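KaiC-like domain-containing protein (Pyrococcus horikoshii, PDB 2EKD) is of unknown function but has a KaiC-like domain of the P-loop NTPase clan, whose members commonly bind nucleotides. Local coordinates at residues 18-23 with 179-184; 30-35 with 152-157; 92-97 with 130-135. All blocks are in the same frame, centred on the assembly; numbering follows the deposited sequence.

Contact 1 (18-23 with 179-184); sequences VLVEYS and LEITDS
Leu179 lies beside Val20 and bonds to the residues on either side of it: its N gives to Leu19 O, and its O takes Glu21 N, both at 2.8 Å. A third bond, Ile181 N to Glu21 O at 3.0 Å, continues the parallel ladder, and the Leu179 and Ile181 N-H groups point almost straight at their acceptors (176° and 174°). On the tightly packed face Leu179 CG rests on Val18 CG1 at 4.0 Å. Ile181 CD1 touches both Tyr22 CB (4.1 Å) and Val20 CG1; its chain is extended, chi2 -180°, and carries the methyl out to both. Leu31 of the helix 29-37 touches Val20 and Ile181. The face of Glu21 and Glu180 is polar; Glu21 is buried, while Glu180 is partly open to solvent. Their OE1 atoms stand 3.9 Å apart, and the carboxylates are steeply tilted against each other. Lys189 forms a salt bridge with Glu21 and a long, weak pair with Glu180, which probably eases the repulsion. From Thr182 on the chain leaves strand 18-22, and Asp183 and Ser184 are exposed. Such a parallel pair, passing into an antiparallel hairpin with strand 185-190, is consistent with the mixed sheet of a RecA/KaiC-like fold.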
loop_
_atom_site.group_PDB
_atom_site.type_symbol
_atom_site.label_atom_id
_atom_site.label_comp_id
_atom_site.label_asym_id
_atom_site.label_seq_id
_atom_site.Cartn_x
_atom_site.Cartn_y
_atom_site.Cartn_z
ATOM N N VAL F 18 -7.380 5.922 30.421
ATOM C CA VAL F 18 -8.255 5.080 29.629
ATOM C C VAL F 18 -8.417 5.608 28.213
ATOM O O VAL F 18 -8.831 6.747 27.999
ATOM C CB VAL F 18 -9.651 4.982 30.285
ATOM C CG1 VAL F 18 -10.473 3.917 29.604
ATOM C CG2 VAL F 18 -9.507 4.693 31.776
ATOM N N LEU F 19 -8.085 4.773 27.241
ATOM C CA LEU F 19 -8.224 5.163 25.856
ATOM C C LEU F 19 -9.631 4.757 25.426
ATOM O O LEU F 19 -10.025 3.600 25.583
ATOM C CB LEU F 19 -7.170 4.447 25.012
ATOM C CG LEU F 19 -6.935 4.938 23.581
ATOM C CD1 LEU F 19 -6.576 6.424 23.582
ATOM C CD2 LEU F 19 -5.816 4.115 22.961
ATOM N N VAL F 20 -10.394 5.719 24.920
ATOM C CA VAL F 20 -11.749 5.465 24.447
ATOM C C VAL F 20 -11.732 5.597 22.922
ATOM O O VAL F 20 -11.730 6.710 22.381
ATOM C CB VAL F 20 -12.752 6.488 25.037
ATOM C CG1 VAL F 20 -14.163 6.203 24.519
ATOM C CG2 VAL F 20 -12.719 6.425 26.561
ATOM N N GLU F 21 -11.706 4.456 22.240
ATOM C CA GLU F 21 -11.666 4.431 20.787
ATOM C C GLU F 21 -13.059 4.448 20.175
ATOM O O GLU F 21 -13.948 3.695 20.581
ATOM C CB GLU F 21 -10.883 3.199 20.315
ATOM C CG GLU F 21 -9.499 3.127 20.933
ATOM C CD GLU F 21 -8.687 1.925 20.497
ATOM O OE1 GLU F 21 -9.267 0.890 20.110
ATOM O OE2 GLU F 21 -7.450 2.011 20.566
ATOM N N TYR F 22 -13.248 5.318 19.193
ATOM C CA TYR F 22 -14.540 5.419 18.532
ATOM C C TYR F 22 -14.347 5.719 17.046
ATOM O O TYR F 22 -13.213 5.844 16.581
ATOM C CB TYR F 22 -15.379 6.511 19.210
ATOM C CG TYR F 22 -14.875 7.927 19.015
ATOM C CD1 TYR F 22 -15.279 8.687 17.913
ATOM C CD2 TYR F 22 -13.999 8.514 19.933
ATOM C CE1 TYR F 22 -14.825 9.995 17.733
ATOM C CE2 TYR F 22 -13.539 9.818 19.760
ATOM C CZ TYR F 22 -13.956 10.554 18.657
ATOM O OH TYR F 22 -13.506 11.847 18.472
ATOM N N SER F 23 -15.450 5.802 16.309
ATOM C CA SER F 23 -15.421 6.118 14.879
ATOM C C SER F 23 -16.473 7.192 14.606
ATOM O O SER F 23 -17.280 7.510 15.481
ATOM C CB SER F 23 -15.746 4.882 14.036
ATOM O OG SER F 23 -17.107 4.509 14.200
ATOM N N LEU F 179 -11.037 1.052 25.849
ATOM C CA LEU F 179 -12.443 0.803 25.587
ATOM C C LEU F 179 -12.689 1.062 24.113
ATOM O O LEU F 179 -12.138 2.007 23.540
ATOM C CB LEU F 179 -13.338 1.740 26.405
ATOM C CG LEU F 179 -13.299 1.617 27.932
ATOM C CD1 LEU F 179 -14.312 2.576 28.542
ATOM C CD2 LEU F 179 -13.606 0.179 28.346
ATOM N N GLU F 180 -13.499 0.220 23.489
ATOM C CA GLU F 180 -13.810 0.428 22.089
ATOM C C GLU F 180 -15.323 0.460 21.924
ATOM O O GLU F 180 -16.019 -0.503 22.259
ATOM C CB GLU F 180 -13.207 -0.671 21.208
ATOM C CG GLU F 180 -12.921 -0.168 19.797
ATOM C CD GLU F 180 -12.459 -1.250 18.835
ATOM O OE1 GLU F 180 -11.623 -2.099 19.230
ATOM O OE2 GLU F 180 -12.924 -1.237 17.671
ATOM N N ILE F 181 -15.830 1.582 21.425
ATOM C CA ILE F 181 -17.257 1.727 21.218
ATOM C C ILE F 181 -17.713 1.043 19.936
ATOM O O ILE F 181 -17.160 1.292 18.864
ATOM C CB ILE F 181 -17.672 3.209 21.132
ATOM C CG1 ILE F 181 -17.290 3.940 22.421
ATOM C CG2 ILE F 181 -19.174 3.302 20.886
ATOM C CD1 ILE F 181 -17.667 5.411 22.431
ATOM N N THR F 182 -18.714 0.174 20.055
ATOM C CA THR F 182 -19.275 -0.522 18.895
ATOM C C THR F 182 -20.788 -0.432 19.005
ATOM O O THR F 182 -21.305 0.038 20.013
ATOM C CB THR F 182 -18.888 -2.018 18.847
ATOM O OG1 THR F 182 -19.516 -2.713 19.932
ATOM C CG2 THR F 182 -17.378 -2.182 18.935
ATOM N N ASP F 183 -21.492 -0.884 17.973
ATOM C CA ASP F 183 -22.953 -0.842 17.965
ATOM C C ASP F 183 -23.615 -1.705 19.031
ATOM O O ASP F 183 -24.680 -1.360 19.530
ATOM C CB ASP F 183 -23.495 -1.251 16.592
ATOM C CG ASP F 183 -23.280 -0.180 15.540
ATOM O OD1 ASP F 183 -23.600 0.999 15.823
ATOM O OD2 ASP F 183 -22.799 -0.517 14.434
ATOM N N SER F 184 -22.992 -2.825 19.383
ATOM C CA SER F 184 -23.570 -3.710 20.388
ATOM C C SER F 184 -23.120 -3.348 21.799
ATOM O O SER F 184 -23.549 -3.963 22.775
ATOM C CB SER F 184 -23.210 -5.164 20.077
ATOM O OG SER F 184 -21.805 -5.346 20.039
#

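Contact 2 (30-35 with 152-157); sequences LLLYYI and FYFVNR
Phe154 pushes the end of its ring against the helix 30-35, where CZ lies 3.9 Å from Leu32 CA, close enough to touch the helix backbone as well as Leu32 CB. The ring meets Leu32 obliquely, and Leu31 closes on it in the same slanting manner, CD2 to CE2 at 4.2 Å. Ile35 and Phe154 approach each other from opposite directions: Ile35 CD1 reaches the edge of the ring, near its plane, 4.1 Å from CZ. The same methyl lies over the centre of the Phe152 ring, 4.3 Å above the plane. The CG1-CD1 arm of Ile35, fully extended (chi2 179°), leads out from the helix to where a face of Phe152 and the edge of Phe154 adjoin. Phe152 and Phe154 share one face of the strand; the O of Phe152 lies in plane at the edge of the Phe154 ring. Phe12 meets the Phe152 ring edge-to-face, and Ile115 of strand 114-119 touches both Ile35 and Phe152. With the helix running nearly antiparallel to the strand, at 168°, the arrangement is a helix layered on the parallel part of the mixed sheet, consistent with an alpha/beta fold of the P-loop NTPase kind.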
loop_
_atom_site.group_PDB
_atom_site.type_symbol
_atom_site.label_atom_id
_atom_site.label_comp_id
_atom_site.label_asym_id
_atom_site.label_seq_id
_atom_site.Cartn_x
_atom_site.Cartn_y
_atom_site.Cartn_z
ATOM N N LEU F 30 -22.388 10.823 22.979
ATOM C CA LEU F 30 -23.365 10.263 23.918
ATOM C C LEU F 30 -22.676 9.708 25.166
ATOM O O LEU F 30 -23.184 9.856 26.278
ATOM C CB LEU F 30 -24.190 9.143 23.267
ATOM C CG LEU F 30 -25.069 9.454 22.055
ATOM C CD1 LEU F 30 -25.936 8.235 21.732
ATOM C CD2 LEU F 30 -25.954 10.655 22.347
ATOM N N LEU F 31 -21.524 9.071 24.974
ATOM C CA LEU F 31 -20.775 8.503 26.091
ATOM C C LEU F 31 -20.168 9.629 26.914
ATOM O O LEU F 31 -20.044 9.526 28.137
ATOM C CB LEU F 31 -19.658 7.582 25.593
ATOM C CG LEU F 31 -18.846 6.940 26.725
ATOM C CD1 LEU F 31 -19.770 6.074 27.594
ATOM C CD2 LEU F 31 -17.710 6.098 26.143
ATOM N N LEU F 32 -19.780 10.701 26.231
ATOM C CA LEU F 32 -19.206 11.851 26.907
ATOM C C LEU F 32 -20.278 12.486 27.783
ATOM O O LEU F 32 -20.029 12.816 28.938
ATOM C CB LEU F 32 -18.723 12.901 25.907
ATOM C CG LEU F 32 -18.320 14.184 26.649
ATOM C CD1 LEU F 32 -17.025 13.918 27.428
ATOM C CD2 LEU F 32 -18.152 15.336 25.673
ATOM N N TYR F 33 -21.467 12.672 27.218
ATOM C CA TYR F 33 -22.565 13.273 27.960
ATOM C C TYR F 33 -22.833 12.436 29.203
ATOM O O TYR F 33 -23.037 12.966 30.287
ATOM C CB TYR F 33 -23.837 13.323 27.112
ATOM C CG TYR F 33 -24.962 14.070 27.791
ATOM C CD1 TYR F 33 -24.964 15.464 27.836
ATOM C CD2 TYR F 33 -25.998 13.387 28.429
ATOM C CE1 TYR F 33 -25.964 16.162 28.497
ATOM C CE2 TYR F 33 -27.010 14.078 29.102
ATOM C CZ TYR F 33 -26.984 15.467 29.130
ATOM O OH TYR F 33 -27.970 16.166 29.789
ATOM N N TYR F 34 -22.837 11.120 29.023
ATOM C CA TYR F 34 -23.076 10.184 30.111
ATOM C C TYR F 34 -22.059 10.367 31.234
ATOM O O TYR F 34 -22.412 10.362 32.419
ATOM C CB TYR F 34 -23.027 8.756 29.564
ATOM C CG TYR F 34 -23.035 7.668 30.612
ATOM C CD1 TYR F 34 -24.240 7.115 31.066
ATOM C CD2 TYR F 34 -21.840 7.167 31.129
ATOM C CE1 TYR F 34 -24.253 6.083 32.006
ATOM C CE2 TYR F 34 -21.840 6.132 32.070
ATOM C CZ TYR F 34 -23.047 5.595 32.502
ATOM O OH TYR F 34 -23.047 4.559 33.405
ATOM N N ILE F 35 -20.798 10.548 30.863
ATOM C CA ILE F 35 -19.741 10.738 31.847
ATOM C C ILE F 35 -19.843 12.083 32.586
ATOM O O ILE F 35 -19.590 12.152 33.790
ATOM C CB ILE F 35 -18.345 10.615 31.178
ATOM C CG1 ILE F 35 -18.076 9.150 30.811
ATOM C CG2 ILE F 35 -17.256 11.146 32.113
ATOM C CD1 ILE F 35 -16.729 8.913 30.117
ATOM N N PHE F 152 -9.844 9.988 30.453
ATOM C CA PHE F 152 -10.514 9.246 29.395
ATOM C C PHE F 152 -10.184 9.947 28.080
ATOM O O PHE F 152 -10.748 10.997 27.785
ATOM C CB PHE F 152 -12.035 9.254 29.602
ATOM C CG PHE F 152 -12.506 8.412 30.760
ATOM C CD1 PHE F 152 -12.703 7.041 30.611
ATOM C CD2 PHE F 152 -12.749 8.987 32.001
ATOM C CE1 PHE F 152 -13.136 6.257 31.681
ATOM C CE2 PHE F 152 -13.180 8.211 33.078
ATOM C CZ PHE F 152 -13.374 6.843 32.917
ATOM N N TYR F 153 -9.261 9.386 27.306
ATOM C CA TYR F 153 -8.896 9.981 26.023
ATOM C C TYR F 153 -9.798 9.464 24.911
ATOM O O TYR F 153 -9.679 8.309 24.496
ATOM C CB TYR F 153 -7.446 9.664 25.659
ATOM C CG TYR F 153 -6.395 10.427 26.434
ATOM C CD1 TYR F 153 -6.099 10.111 27.763
ATOM C CD2 TYR F 153 -5.667 11.444 25.821
ATOM C CE1 TYR F 153 -5.097 10.787 28.454
ATOM C CE2 TYR F 153 -4.667 12.127 26.499
ATOM C CZ TYR F 153 -4.383 11.797 27.811
ATOM O OH TYR F 153 -3.387 12.483 28.464
ATOM N N PHE F 154 -10.712 10.316 24.447
ATOM C CA PHE F 154 -11.623 9.960 23.362
ATOM C C PHE F 154 -10.869 10.161 22.055
ATOM O O PHE F 154 -10.549 11.293 21.692
ATOM C CB PHE F 154 -12.850 10.871 23.355
ATOM C CG PHE F 154 -13.893 10.514 24.375
ATOM C CD1 PHE F 154 -13.633 10.639 25.737
ATOM C CD2 PHE F 154 -15.153 10.090 23.969
ATOM C CE1 PHE F 154 -14.617 10.349 26.682
ATOM C CE2 PHE F 154 -16.147 9.799 24.905
ATOM C CZ PHE F 154 -15.874 9.930 26.267
ATOM N N VAL F 155 -10.578 9.077 21.348
ATOM C CA VAL F 155 -9.859 9.195 20.087
ATOM C C VAL F 155 -10.578 8.492 18.945
ATOM O O VAL F 155 -11.136 7.408 19.121
ATOM C CB VAL F 155 -8.431 8.603 20.180
ATOM C CG1 VAL F 155 -7.669 9.234 21.354
ATOM C CG2 VAL F 155 -8.504 7.088 20.332
ATOM N N ASN F 156 -10.583 9.134 17.783
ATOM C CA ASN F 156 -11.180 8.549 16.597
ATOM C C ASN F 156 -10.088 7.601 16.100
ATOM O O ASN F 156 -9.111 8.027 15.492
ATOM C CB ASN F 156 -11.475 9.621 15.552
ATOM C CG ASN F 156 -12.191 9.066 14.348
ATOM O OD1 ASN F 156 -11.806 8.030 13.821
ATOM N ND2 ASN F 156 -13.235 9.758 13.896
ATOM N N ARG F 157 -10.263 6.318 16.394
ATOM C CA ARG F 157 -9.309 5.265 16.051
ATOM C C ARG F 157 -8.824 5.227 14.600
ATOM O O ARG F 157 -7.623 5.168 14.352
ATOM C CB ARG F 157 -9.901 3.902 16.420
ATOM C CG ARG F 157 -8.957 2.739 16.172
ATOM C CD ARG F 157 -9.678 1.408 16.257
ATOM N NE ARG F 157 -8.735 0.302 16.383
ATOM C CZ ARG F 157 -7.875 -0.065 15.437
ATOM N NH1 ARG F 157 -7.833 0.581 14.278
ATOM N NH2 ARG F 157 -7.047 -1.079 15.658
#

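Contact 3 (92-97 with 130-135); sequences ISKYVI and TFENIN
Lys94 and Tyr95 form the corner of a tight turn that leans on the first turns of the helix starting at Thr130, at the rim of the alpha/beta fold. Both corner residues have left-handed backbone angles, as in a type I' or III' turn, and Ser93 N to Val96 O, with a weaker bond from Val96 N back to Ser93 O, closes it. Among charged groups, Lys94 bends its chain to bring NZ to Glu132 OE2 at 3.3 Å, a salt bridge whose geometry is doubtful because the modelled place of OE2 is uncertain. The two side chains cross at about a right angle; Lys94 is exposed while Glu132 is buried. NZ also comes near the edge of the Phe131 ring, close to its plane and not over a face. Among ring contacts, the Glu132 carboxylate stands at the edge of the Tyr95 ring, almost perpendicular to it (85°), with OE1 3.2 Å from CD2. The weakly positive ring hydrogens would suit such an oxygen, which is also hydrogen-bonded to a residue next to the segment. Van der Waals contact is modest: with chi1 at 70° Val96 CG1 falls between the backbone N and the carbonyl carbon, and CG2 is the methyl that faces the helix, 3.8 Å from Asn135 O. Met139, one turn further along the helix, also packs on Val96, whereas Leu127 of a neighbouring subunit, the third, packs on Phe131 and Ile134. Among polar links, Glu132 N is hydrogen-bonded to Asn129 OD1 at the start of the helix, and a water bridges the turn backbone and the helix. This water donates to Lys94 O at 3.1 Å and accepts from Asn135 ND2 at 2.6 Å.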
loop_
_atom_site.group_PDB
_atom_site.type_symbol
_atom_site.label_atom_id
_atom_site.label_comp_id
_atom_site.label_asym_id
_atom_site.label_seq_id
_atom_site.Cartn_x
_atom_site.Cartn_y
_atom_site.Cartn_z
ATOM N N ILE F 92 0.019 25.084 21.906
ATOM C CA ILE F 92 0.406 23.877 21.190
ATOM C C ILE F 92 1.571 24.160 20.247
ATOM O O ILE F 92 1.394 24.793 19.207
ATOM C CB ILE F 92 -0.770 23.326 20.357
ATOM C CG1 ILE F 92 -1.923 22.937 21.280
ATOM C CG2 ILE F 92 -0.308 22.128 19.536
ATOM C CD1 ILE F 92 -3.175 22.516 20.549
ATOM N N SER F 93 2.760 23.690 20.617
ATOM C CA SER F 93 3.952 23.881 19.795
ATOM C C SER F 93 4.461 22.522 19.325
ATOM O O SER F 93 4.712 21.630 20.138
ATOM C CB SER F 93 5.044 24.599 20.594
ATOM O OG SER F 93 5.413 23.859 21.747
ATOM N N LYS F 94 4.615 22.372 18.013
ATOM C CA LYS F 94 5.073 21.116 17.424
ATOM C C LYS F 94 4.051 20.019 17.701
ATOM O O LYS F 94 4.395 18.845 17.852
ATOM C CB LYS F 94 6.444 20.722 17.989
ATOM C CG LYS F 94 7.588 21.614 17.519
ATOM C CD LYS F 94 7.957 21.334 16.061
ATOM C CE LYS F 94 7.976 19.834 15.782
ATOM N NZ LYS F 94 9.174 19.360 15.034
ATOM N N TYR F 95 2.788 20.428 17.773
ATOM C CA TYR F 95 1.677 19.518 18.014
ATOM C C TYR F 95 1.771 18.799 19.356
ATOM O O TYR F 95 1.428 17.623 19.467
ATOM C CB TYR F 95 1.594 18.507 16.871
ATOM C CG TYR F 95 1.611 19.171 15.516
ATOM C CD1 TYR F 95 0.621 20.086 15.155
ATOM C CD2 TYR F 95 2.638 18.921 14.609
ATOM C CE1 TYR F 95 0.656 20.739 13.925
ATOM C CE2 TYR F 95 2.681 19.567 13.375
ATOM C CZ TYR F 95 1.689 20.475 13.041
ATOM O OH TYR F 95 1.732 21.121 11.826
ATOM N N VAL F 96 2.230 19.521 20.374
ATOM C CA VAL F 96 2.358 18.966 21.715
ATOM C C VAL F 96 2.226 20.084 22.751
ATOM O O VAL F 96 2.332 21.266 22.421
ATOM C CB VAL F 96 3.722 18.253 21.901
ATOM C CG1 VAL F 96 4.845 19.272 21.938
ATOM C CG2 VAL F 96 3.706 17.417 23.167
ATOM N N ILE F 97 1.985 19.704 24.001
ATOM C CA ILE F 97 1.840 20.670 25.081
ATOM C C ILE F 97 2.959 20.535 26.108
ATOM O O ILE F 97 3.413 19.432 26.408
ATOM C CB ILE F 97 0.472 20.508 25.808
ATOM C CG1 ILE F 97 -0.645 21.161 24.989
ATOM C CG2 ILE F 97 0.529 21.128 27.195
ATOM C CD1 ILE F 97 -0.926 20.486 23.666
ATOM N N THR F 130 5.968 11.565 12.233
ATOM C CA THR F 130 6.277 10.510 13.184
ATOM C C THR F 130 6.931 11.020 14.468
ATOM O O THR F 130 6.558 10.605 15.572
ATOM C CB THR F 130 7.185 9.453 12.536
ATOM O OG1 THR F 130 6.528 8.919 11.384
ATOM C CG2 THR F 130 7.482 8.320 13.509
ATOM N N PHE F 131 7.901 11.919 14.320
ATOM C CA PHE F 131 8.614 12.480 15.465
ATOM C C PHE F 131 7.690 13.262 16.392
ATOM O O PHE F 131 7.785 13.141 17.611
ATOM C CB PHE F 131 9.746 13.395 14.989
ATOM C CG PHE F 131 10.554 13.991 16.107
ATOM C CD1 PHE F 131 11.431 13.201 16.847
ATOM C CD2 PHE F 131 10.435 15.337 16.427
ATOM C CE1 PHE F 131 12.177 13.744 17.890
ATOM C CE2 PHE F 131 11.179 15.892 17.472
ATOM C CZ PHE F 131 12.050 15.092 18.203
ATOM N N GLU F 132 6.802 14.067 15.818
ATOM C CA GLU F 132 5.873 14.853 16.624
ATOM C C GLU F 132 4.812 13.943 17.246
ATOM O O GLU F 132 4.344 14.193 18.357
ATOM C CB GLU F 132 5.228 15.950 15.764
ATOM C CG GLU F 132 6.257 16.928 15.205
ATOM C CD GLU F 132 5.730 17.825 14.084
ATOM O OE1 GLU F 132 5.042 17.325 13.159
ATOM O OE2 GLU F 132 6.031 19.041 14.116
ATOM N N ASN F 133 4.444 12.884 16.533
ATOM C CA ASN F 133 3.456 11.927 17.032
ATOM C C ASN F 133 4.002 11.261 18.292
ATOM O O ASN F 133 3.302 11.126 19.297
ATOM C CB ASN F 133 3.163 10.851 15.976
ATOM C CG ASN F 133 2.313 11.372 14.816
ATOM O OD1 ASN F 133 2.143 10.682 13.814
ATOM N ND2 ASN F 133 1.771 12.580 14.954
ATOM N N ILE F 134 5.259 10.839 18.233
ATOM C CA ILE F 134 5.890 10.201 19.377
ATOM C C ILE F 134 5.850 11.144 20.593
ATOM O O ILE F 134 5.659 10.699 21.726
ATOM C CB ILE F 134 7.349 9.798 19.032
ATOM C CG1 ILE F 134 7.328 8.594 18.092
ATOM C CG2 ILE F 134 8.130 9.466 20.289
ATOM C CD1 ILE F 134 8.611 8.387 17.321
ATOM N N ASN F 135 6.022 12.441 20.363
ATOM C CA ASN F 135 5.974 13.390 21.474
ATOM C C ASN F 135 4.561 13.462 22.043
ATOM O O ASN F 135 4.378 13.645 23.245
ATOM C CB ASN F 135 6.448 14.780 21.038
ATOM C CG ASN F 135 7.946 14.830 20.802
ATOM O OD1 ASN F 135 8.717 14.218 21.545
ATOM N ND2 ASN F 135 8.369 15.563 19.773
HETATM O O HOH W 1 7.006 17.736 19.212
#

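From the N terminus, strand 17-22 opens contact 1, whose partner near residue 180 lies late in the chain, before strands 185-190 and 200-201. The helix 29-37 comes next and opens contact 2, closed by strand 149-156. Contact 3 begins and ends inside that loop, joining the turn after strand 85-90 to the helix 130-141, so the three are fully nested and none cross. Contacts 1 and 2 adjoin, their centres 8 Å apart, because strands 17-22 and 149-156 are neighbours in the sheet: Val20 N probably bonds to Tyr153 O. Contact 3 stands apart, its centre 22 Å from that of contact 2, near a subunit interface.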